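Aerobactin synthase IucA (Klebsiella pneumoniae subsp. pneumoniae, PDB 5JM8) probably catalyses the ATP-dependent joining of citrate to a hydroxamate-bearing lysine derivative, a step in the assembly of the siderophore aerobactin. Local coordinates at residues 182-187 with 247-252; 188-193 with 332-337; 399-404 with 438-443. All coordinates share one frame; numbering follows the deposited sequence.

Interaction 1. Residues 182-187 with 247-252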
loop_
_atom_site.group_PDB
_atom_site.type_symbol
_atom_site.label_atom_id
_atom_site.label_comp_id
_atom_site.label_asym_id
_atom_site.label_seq_id
_atom_site.Cartn_x
_atom_site.Cartn_y
_atom_site.Cartn_z
ATOM N N PHE A 182 0.152 -12.354 -30.188
ATOM C CA PHE A 182 -0.019 -12.343 -31.638
ATOM C C PHE A 182 -1.137 -11.393 -32.039
ATOM O O PHE A 182 -2.197 -11.375 -31.413
ATOM C CB PHE A 182 -0.356 -13.738 -32.177
ATOM C CG PHE A 182 0.768 -14.736 -32.083
ATOM C CD1 PHE A 182 2.040 -14.363 -31.673
ATOM C CD2 PHE A 182 0.543 -16.057 -32.421
ATOM C CE1 PHE A 182 3.058 -15.295 -31.595
ATOM C CE2 PHE A 182 1.556 -16.993 -32.343
ATOM C CZ PHE A 182 2.813 -16.611 -31.932
ATOM N N ALA A 183 -0.904 -10.611 -33.087
ATOM C CA ALA A 183 -1.991 -9.911 -33.758
ATOM C C ALA A 183 -2.574 -10.872 -34.784
ATOM O O ALA A 183 -1.866 -11.334 -35.678
ATOM C CB ALA A 183 -1.509 -8.632 -34.411
ATOM N N VAL A 184 -3.859 -11.183 -34.636
ATOM C CA VAL A 184 -4.497 -12.232 -35.423
ATOM C C VAL A 184 -5.792 -11.752 -36.069
ATOM O O VAL A 184 -6.614 -11.106 -35.419
ATOM C CB VAL A 184 -4.809 -13.464 -34.548
ATOM C CG1 VAL A 184 -5.419 -14.581 -35.383
ATOM C CG2 VAL A 184 -3.554 -13.949 -33.841
ATOM N N ASN A 185 -5.972 -12.076 -37.346
ATOM C CA ASN A 185 -7.221 -11.773 -38.033
ATOM C C ASN A 185 -8.344 -12.612 -37.431
ATOM O O ASN A 185 -8.177 -13.809 -37.198
ATOM C CB ASN A 185 -7.095 -12.032 -39.540
ATOM C CG ASN A 185 -8.320 -11.573 -40.324
ATOM O OD1 ASN A 185 -9.450 -11.660 -39.848
ATOM N ND2 ASN A 185 -8.095 -11.091 -41.539
ATOM N N LYS A 186 -9.489 -11.977 -37.191
ATOM C CA LYS A 186 -10.616 -12.621 -36.521
ATOM C C LYS A 186 -11.091 -13.886 -37.235
ATOM O O LYS A 186 -11.700 -14.762 -36.618
ATOM C CB LYS A 186 -11.778 -11.640 -36.398
ATOM C CG LYS A 186 -12.327 -11.150 -37.728
ATOM C CD LYS A 186 -13.450 -10.151 -37.507
ATOM C CE LYS A 186 -14.012 -9.635 -38.816
ATOM N NZ LYS A 186 -15.086 -8.632 -38.589
ATOM N N THR A 187 -10.809 -13.977 -38.531
ATOM C CA THR A 187 -11.167 -15.159 -39.311
ATOM C C THR A 187 -10.365 -16.380 -38.879
ATOM O O THR A 187 -10.650 -17.495 -39.319
ATOM C CB THR A 187 -10.934 -14.948 -40.820
ATOM O OG1 THR A 187 -9.537 -14.752 -41.068
ATOM C CG2 THR A 187 -11.716 -13.745 -41.334
ATOM N N GLY A 247 -0.343 -13.194 -43.748
ATOM C CA GLY A 247 -0.483 -11.923 -43.060
ATOM C C GLY A 247 -1.594 -11.928 -42.026
ATOM O O GLY A 247 -1.922 -10.887 -41.455
ATOM N N LEU A 248 -2.170 -13.101 -41.779
ATOM C CA LEU A 248 -3.264 -13.234 -40.821
ATOM C C LEU A 248 -2.747 -13.369 -39.394
ATOM O O LEU A 248 -3.526 -13.309 -38.442
ATOM C CB LEU A 248 -4.139 -14.437 -41.175
ATOM C CG LEU A 248 -4.833 -14.355 -42.536
ATOM C CD1 LEU A 248 -5.553 -15.654 -42.860
ATOM C CD2 LEU A 248 -5.799 -13.181 -42.608
ATOM N N ILE A 249 -1.439 -13.565 -39.252
ATOM C CA ILE A 249 -0.797 -13.568 -37.943
ATOM C C ILE A 249 0.458 -12.705 -37.953
ATOM O O ILE A 249 1.307 -12.834 -38.837
ATOM C CB ILE A 249 -0.423 -14.996 -37.489
ATOM C CG1 ILE A 249 -1.692 -15.782 -37.144
ATOM C CG2 ILE A 249 0.516 -14.950 -36.271
ATOM C CD1 ILE A 249 -1.450 -17.218 -36.698
ATOM N N LYS A 250 0.567 -11.831 -36.955
ATOM C CA LYS A 250 1.784 -11.067 -36.721
ATOM C C LYS A 250 2.293 -11.356 -35.315
ATOM O O LYS A 250 1.546 -11.266 -34.342
ATOM C CB LYS A 250 1.541 -9.567 -36.906
ATOM C CG LYS A 250 2.778 -8.708 -36.662
ATOM C CD LYS A 250 2.489 -7.229 -36.846
ATOM C CE LYS A 250 3.737 -6.390 -36.603
ATOM N NZ LYS A 250 3.476 -4.931 -36.749
ATOM N N ASP A 251 3.568 -11.708 -35.221
ATOM C CA ASP A 251 4.196 -12.014 -33.943
ATOM C C ASP A 251 4.697 -10.741 -33.260
ATOM O O ASP A 251 5.687 -10.146 -33.688
ATOM C CB ASP A 251 5.351 -12.993 -34.158
ATOM C CG ASP A 251 5.951 -13.488 -32.860
ATOM O OD1 ASP A 251 5.529 -13.030 -31.777
ATOM O OD2 ASP A 251 6.860 -14.343 -32.924
ATOM N N LEU A 252 4.020 -10.341 -32.187
ATOM C CA LEU A 252 4.346 -9.099 -31.489
ATOM C C LEU A 252 5.381 -9.316 -30.390
ATOM O O LEU A 252 5.919 -8.358 -29.834
ATOM C CB LEU A 252 3.079 -8.478 -30.896
ATOM C CG LEU A 252 1.975 -8.123 -31.897
ATOM C CD1 LEU A 252 0.760 -7.552 -31.183
ATOM C CD2 LEU A 252 2.481 -7.139 -32.944
#

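Interaction 2. Residues 188-193 with 332-337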
loop_
_atom_site.group_PDB
_atom_site.type_symbol
_atom_site.label_atom_id
_atom_site.label_comp_id
_atom_site.label_asym_id
_atom_site.label_seq_id
_atom_site.Cartn_x
_atom_site.Cartn_y
_atom_site.Cartn_z
ATOM N N GLN A 188 -9.359 -16.163 -38.035
ATOM C CA GLN A 188 -8.530 -17.251 -37.530
ATOM C C GLN A 188 -8.617 -17.382 -36.009
ATOM O O GLN A 188 -7.812 -18.083 -35.393
ATOM C CB GLN A 188 -7.074 -17.049 -37.952
ATOM C CG GLN A 188 -6.872 -17.027 -39.460
ATOM C CD GLN A 188 -7.414 -18.270 -40.141
ATOM O OE1 GLN A 188 -8.307 -18.191 -40.984
ATOM N NE2 GLN A 188 -6.872 -19.427 -39.780
ATOM N N ILE A 189 -9.600 -16.711 -35.416
ATOM C CA ILE A 189 -9.824 -16.774 -33.974
ATOM C C ILE A 189 -11.135 -17.476 -33.653
ATOM O O ILE A 189 -12.214 -16.947 -33.924
ATOM C CB ILE A 189 -9.840 -15.369 -33.341
ATOM C CG1 ILE A 189 -8.453 -14.735 -33.446
ATOM C CG2 ILE A 189 -10.270 -15.444 -31.877
ATOM C CD1 ILE A 189 -8.413 -13.274 -33.051
ATOM N N ALA A 190 -11.030 -18.664 -33.066
ATOM C CA ALA A 190 -12.192 -19.403 -32.588
ATOM C C ALA A 190 -12.279 -19.269 -31.076
ATOM O O ALA A 190 -11.278 -19.417 -30.378
ATOM C CB ALA A 190 -12.103 -20.864 -32.986
ATOM N N GLY A 191 -13.472 -18.987 -30.564
ATOM C CA GLY A 191 -13.645 -18.847 -29.133
ATOM C C GLY A 191 -15.080 -18.606 -28.718
ATOM O O GLY A 191 -16.005 -18.733 -29.519
ATOM N N GLU A 192 -15.254 -18.248 -27.453
ATOM C CA GLU A 192 -16.572 -18.045 -26.876
ATOM C C GLU A 192 -16.418 -17.277 -25.569
ATOM O O GLU A 192 -15.383 -17.376 -24.913
ATOM C CB GLU A 192 -17.258 -19.393 -26.649
ATOM C CG GLU A 192 -18.755 -19.319 -26.422
ATOM C CD GLU A 192 -19.376 -20.693 -26.223
ATOM O OE1 GLU A 192 -18.655 -21.705 -26.367
ATOM O OE2 GLU A 192 -20.585 -20.759 -25.921
ATOM N N SER A 193 -17.431 -16.499 -25.197
ATOM C CA SER A 193 -17.381 -15.752 -23.944
ATOM C C SER A 193 -18.767 -15.339 -23.461
ATOM O O SER A 193 -19.696 -15.199 -24.258
ATOM C CB SER A 193 -16.499 -14.513 -24.105
ATOM O OG SER A 193 -16.407 -13.797 -22.888
ATOM N N GLY A 332 -8.932 -19.841 -29.231
ATOM C CA GLY A 332 -7.888 -20.629 -29.851
ATOM C C GLY A 332 -7.656 -20.173 -31.273
ATOM O O GLY A 332 -8.402 -19.343 -31.798
ATOM N N LEU A 333 -6.614 -20.709 -31.895
ATOM C CA LEU A 333 -6.320 -20.414 -33.287
ATOM C C LEU A 333 -6.833 -21.539 -34.168
ATOM O O LEU A 333 -6.789 -22.708 -33.783
ATOM C CB LEU A 333 -4.818 -20.226 -33.498
ATOM C CG LEU A 333 -4.183 -19.042 -32.770
ATOM C CD1 LEU A 333 -2.673 -19.086 -32.927
ATOM C CD2 LEU A 333 -4.737 -17.722 -33.291
ATOM N N ARG A 334 -7.334 -21.173 -35.342
ATOM C CA ARG A 334 -7.715 -22.146 -36.357
ATOM C C ARG A 334 -6.788 -21.997 -37.561
ATOM O O ARG A 334 -6.379 -20.885 -37.898
ATOM C CB ARG A 334 -9.178 -21.953 -36.767
ATOM C CG ARG A 334 -9.530 -20.508 -37.048
ATOM C CD ARG A 334 -10.844 -20.353 -37.791
ATOM N NE ARG A 334 -11.983 -20.935 -37.084
ATOM C CZ ARG A 334 -12.858 -20.239 -36.363
ATOM N NH1 ARG A 334 -12.734 -18.924 -36.227
ATOM N NH2 ARG A 334 -13.866 -20.862 -35.768
ATOM N N ASP A 335 -6.444 -23.112 -38.204
ATOM C CA ASP A 335 -5.577 -23.062 -39.377
ATOM C C ASP A 335 -6.326 -22.438 -40.557
ATOM O O ASP A 335 -7.457 -21.977 -40.408
ATOM C CB ASP A 335 -5.049 -24.463 -39.736
ATOM C CG ASP A 335 -6.155 -25.470 -40.012
ATOM O OD1 ASP A 335 -7.277 -25.069 -40.385
ATOM O OD2 ASP A 335 -5.891 -26.682 -39.863
ATOM N N LEU A 336 -5.693 -22.420 -41.724
ATOM C CA LEU A 336 -6.271 -21.770 -42.896
ATOM C C LEU A 336 -7.555 -22.453 -43.360
ATOM O O LEU A 336 -8.392 -21.833 -44.017
ATOM C CB LEU A 336 -5.254 -21.746 -44.035
ATOM C CG LEU A 336 -5.619 -20.845 -45.214
ATOM C CD1 LEU A 336 -4.390 -20.083 -45.679
ATOM C CD2 LEU A 336 -6.217 -21.664 -46.349
ATOM N N HIS A 337 -7.707 -23.728 -43.017
ATOM C CA HIS A 337 -8.906 -24.484 -43.365
ATOM C C HIS A 337 -10.004 -24.342 -42.312
ATOM O O HIS A 337 -11.108 -24.862 -42.485
ATOM C CB HIS A 337 -8.561 -25.961 -43.555
ATOM C CG HIS A 337 -7.583 -26.212 -44.660
ATOM N ND1 HIS A 337 -7.841 -25.877 -45.972
ATOM C CD2 HIS A 337 -6.347 -26.765 -44.647
ATOM C CE1 HIS A 337 -6.806 -26.213 -46.720
ATOM N NE2 HIS A 337 -5.886 -26.754 -45.942
#

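Interaction 3. Residues 399-404 with 438-443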
loop_
_atom_site.group_PDB
_atom_site.type_symbol
_atom_site.label_atom_id
_atom_site.label_comp_id
_atom_site.label_asym_id
_atom_site.label_seq_id
_atom_site.Cartn_x
_atom_site.Cartn_y
_atom_site.Cartn_z
ATOM N N HIS A 399 -8.008 -27.945 16.330
ATOM C CA HIS A 399 -9.403 -28.361 16.283
ATOM C C HIS A 399 -10.273 -27.291 15.632
ATOM O O HIS A 399 -11.109 -27.592 14.777
ATOM C CB HIS A 399 -9.916 -28.662 17.688
ATOM C CG HIS A 399 -9.294 -29.871 18.312
ATOM N ND1 HIS A 399 -9.389 -30.144 19.660
ATOM C CD2 HIS A 399 -8.577 -30.887 17.774
ATOM C CE1 HIS A 399 -8.753 -31.270 19.926
ATOM N NE2 HIS A 399 -8.252 -31.742 18.798
ATOM N N ALA A 400 -10.070 -26.043 16.044
ATOM C CA ALA A 400 -10.803 -24.915 15.482
ATOM C C ALA A 400 -10.587 -24.801 13.976
ATOM O O ALA A 400 -11.527 -24.542 13.226
ATOM C CB ALA A 400 -10.386 -23.631 16.171
ATOM N N TRP A 401 -9.347 -24.990 13.538
ATOM C CA TRP A 401 -9.020 -24.901 12.121
ATOM C C TRP A 401 -9.694 -26.035 11.348
ATOM O O TRP A 401 -10.259 -25.817 10.276
ATOM C CB TRP A 401 -7.502 -24.931 11.914
ATOM C CG TRP A 401 -7.064 -24.419 10.568
ATOM C CD1 TRP A 401 -6.536 -23.191 10.290
ATOM C CD2 TRP A 401 -7.125 -25.121 9.319
ATOM N NE1 TRP A 401 -6.264 -23.087 8.946
ATOM C CE2 TRP A 401 -6.616 -24.258 8.330
ATOM C CE3 TRP A 401 -7.556 -26.396 8.945
ATOM C CZ2 TRP A 401 -6.530 -24.629 6.989
ATOM C CZ3 TRP A 401 -7.471 -26.761 7.614
ATOM C CH2 TRP A 401 -6.962 -25.882 6.653
ATOM N N VAL A 402 -9.642 -27.245 11.902
ATOM C CA VAL A 402 -10.248 -28.411 11.261
ATOM C C VAL A 402 -11.771 -28.317 11.212
ATOM O O VAL A 402 -12.388 -28.694 10.216
ATOM C CB VAL A 402 -9.853 -29.718 11.982
ATOM C CG1 VAL A 402 -10.687 -30.895 11.471
ATOM C CG2 VAL A 402 -8.372 -30.000 11.791
ATOM N N ASP A 403 -12.380 -27.842 12.293
ATOM C CA ASP A 403 -13.830 -27.680 12.330
ATOM C C ASP A 403 -14.303 -26.661 11.300
ATOM O O ASP A 403 -15.293 -26.883 10.606
ATOM C CB ASP A 403 -14.287 -27.256 13.723
ATOM C CG ASP A 403 -14.024 -28.317 14.771
ATOM O OD1 ASP A 403 -13.770 -29.482 14.393
ATOM O OD2 ASP A 403 -14.078 -27.987 15.975
ATOM N N ALA A 404 -13.590 -25.543 11.209
ATOM C CA ALA A 404 -13.927 -24.497 10.252
ATOM C C ALA A 404 -13.705 -24.966 8.820
ATOM O O ALA A 404 -14.400 -24.531 7.903
ATOM C CB ALA A 404 -13.111 -23.253 10.528
ATOM N N ASP A 438 -5.764 -16.513 9.890
ATOM C CA ASP A 438 -5.331 -17.911 9.934
ATOM C C ASP A 438 -6.461 -18.899 10.242
ATOM O O ASP A 438 -6.199 -20.039 10.626
ATOM C CB ASP A 438 -4.204 -18.077 10.959
ATOM C CG ASP A 438 -3.029 -17.159 10.680
ATOM O OD1 ASP A 438 -2.284 -17.427 9.713
ATOM O OD2 ASP A 438 -2.848 -16.173 11.425
ATOM N N LEU A 439 -7.707 -18.465 10.052
ATOM C CA LEU A 439 -8.872 -19.332 10.232
ATOM C C LEU A 439 -9.672 -19.401 8.934
ATOM O O LEU A 439 -9.932 -18.369 8.323
ATOM C CB LEU A 439 -9.763 -18.817 11.368
ATOM C CG LEU A 439 -10.991 -19.672 11.697
ATOM C CD1 LEU A 439 -10.584 -20.926 12.457
ATOM C CD2 LEU A 439 -12.016 -18.870 12.485
ATOM N N PRO A 440 -10.069 -20.613 8.505
ATOM C CA PRO A 440 -10.898 -20.680 7.295
ATOM C C PRO A 440 -12.238 -19.965 7.470
ATOM O O PRO A 440 -12.986 -20.285 8.395
ATOM C CB PRO A 440 -11.110 -22.186 7.088
ATOM C CG PRO A 440 -10.020 -22.844 7.853
ATOM C CD PRO A 440 -9.751 -21.955 9.024
ATOM N N VAL A 441 -12.527 -19.007 6.592
ATOM C CA VAL A 441 -13.787 -18.270 6.641
ATOM C C VAL A 441 -14.543 -18.378 5.320
ATOM O O VAL A 441 -15.600 -17.769 5.150
ATOM C CB VAL A 441 -13.556 -16.778 6.971
ATOM C CG1 VAL A 441 -12.954 -16.632 8.355
ATOM C CG2 VAL A 441 -12.658 -16.129 5.932
ATOM N N GLY A 442 -14.003 -19.153 4.385
ATOM C CA GLY A 442 -14.649 -19.340 3.100
ATOM C C GLY A 442 -13.894 -20.269 2.171
ATOM O O GLY A 442 -12.782 -20.699 2.476
ATOM N N LEU A 443 -14.513 -20.571 1.031
ATOM C CA LEU A 443 -13.939 -21.473 0.038
ATOM C C LEU A 443 -14.024 -20.874 -1.359
ATOM O O LEU A 443 -15.023 -20.251 -1.720
ATOM C CB LEU A 443 -14.655 -22.830 0.064
ATOM C CG LEU A 443 -14.373 -23.788 -1.102
ATOM C CD1 LEU A 443 -12.930 -24.275 -1.067
ATOM C CD2 LEU A 443 -15.336 -24.967 -1.103
#

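Interaction 1. Residues 182-187 with 247-252
Leu-248, which follows Gly-247, the first residue beyond helix 238-246, opens the contact with residues 182-187. One methyl, CD2, lies 3.3 Å from Asn-185 ND2 and also rests against CB of that asparagine, while Leu-248 O accepts a hydrogen bond from Asn-185 N (3.0 Å). Asn-185 turns its other amide atom back on its own chain: OD1 takes the N-H of Thr-187 in a bond straight at the hydrogen, though the donor stands above the side-chain carbonyl plane, an Asx turn that closes the strand.

At Ile-249 the side chain shares a sheet face with Val-184 and Phe-182. Its CG1 approaches Val-184 CG2 and its CG2 meets Phe-182 CD2 at 4.0 Å, while Cys-240, Leu-243 and Val-244 of helix 238-246 pack on the same isoleucine.

Lys-250 pairs with Ala-183 through two backbone bonds of 2.8 Å, Ala-183 N to Lys-250 O and Lys-250 N to Ala-183 O. The extended lysine chain carries NZ off to a salt bridge with Glu-216.

Asp-251 has CG anti to its backbone N (chi1 -173°), which sets the carboxylate against the phenylalanine: OD1 lies near the ring plane at the edge, 3.4 Å from Phe-182 CE1, with the two planes 69° apart. OD2 forms a salt bridge with Arg-180. Leu-252 brings CD1 to 4.1 Å from Ala-183 CB, which lies on the face it shares with Lys-250.

Alternating hydrogen-bonded and non-hydrogen-bonded pairs make this a regular antiparallel strand pair, joining central strand 177-185 to outer strand 249-255 of a three-stranded sheet.

Interaction 2. Residues 188-193 with 332-337
With chi1 of -61° and a bend at chi2 (-55°), Gln-188 folds its amide toward the chain at Arg-334 and Asp-335, while Arg-334 takes the crowded position with CG between its backbone N and carbonyl carbon (chi1 47°) and reaches back over residues 188-190. The glutamine NE2 donates to Asp-335 O at 2.7 Å. The acceptor lies in the plane of the glutamine amide, but the donor stands above the plane of the backbone carbonyl of Asp-335 instead of on a lone pair. NE2 is also crowded to 2.4 Å from Arg-334 O, which leaves the exact placing of the amide doubtful.

The arginine chain runs the other way. Its CG sits 3.4 Å from Gln-188 O, and a bend at chi3 lays the guanidinium over Ala-190, whose CB meets one face from 3.3 Å above the plane, offset toward the rim. On the same group NH1 comes to 3.1 Å from Ile-189 O.

The backbones themselves pair antiparallel. Gly-332 N donates to Ala-190 O and Ala-190 N to Gly-332 O (3.0 Å), after which Arg-334 N bonds to Gln-188 O (3.1 Å). Leu-333 and Ile-189 share the opposite face, and Leu-333 CD2 approaches Gln-188 O at 3.7 Å. Trp-239 of helix 238-246 packs on Leu-333.

Backbone bonds thus carry the pairing, and the buried glutamine probably extends the grip to the backbone at Asp-335. The alanine methyl against the guanidinium face, with NH1 close to Ile-189 O, limits how the arginine can turn.

Interaction 3. Residues 399-404 with 438-443
Helix 394-420 packs here against the beginning of strand 440-445, part of a mixed four-stranded sheet, and a CH-pi contact between Trp-401 and Pro-440 forms its centre. Proline CD stands over the five-membered ring of the indole, 3.7 Å from the ring centroid and 13° off the normal, while CG lies over the ring system at 3.7 Å from Trp-401 CE2. The two side chains cross at about a right angle. A chi1 of -162° turns the indole away from the tryptophan's backbone N and toward the strand, where Asp-438 O meets its edge near the ring plane, 3.2 Å from CD1. Leu-379 and Val-383 of helix 378-390 also pack on the indole.

One turn further along, Ala-404 points its methyl at the strand. Its CB is 3.9 Å from both Pro-440 CD and Leu-439 CD1, and Leu-439 CD1 also reaches Ala-400 O at 3.8 Å. Ala-317 and Thr-321 of a neighbouring subunit pack on Ala-400 and Leu-439.

With no hydrogen bond between the segments, the contact rests on van der Waals and CH-pi packing, and the carbonyl oxygens within it lie closest to carbon.

In the fold
Interactions 1 and 2 are neighbours. Strands 177-185 and 189-193 follow each other in the chain, and Val-184 CG1 packs on both Ile-189 CG1 (3.6 Å) and Leu-333 CD2, so the two antiparallel pairings, in separate sheets, share an apolar layer. Both rely on backbone hydrogen bonds, but interaction 1 is only partly buried, with charged ends on its outer strand, whereas interaction 2 is buried. Interaction 3, also buried, lies farther along the chain, its centre about 44 Å from that of interaction 2 and on the opposite side of the chain's centre. There helix meets strand mainly through apolar and CH-pi contacts, without a hydrogen bond between the segments, beside a neighbouring subunit.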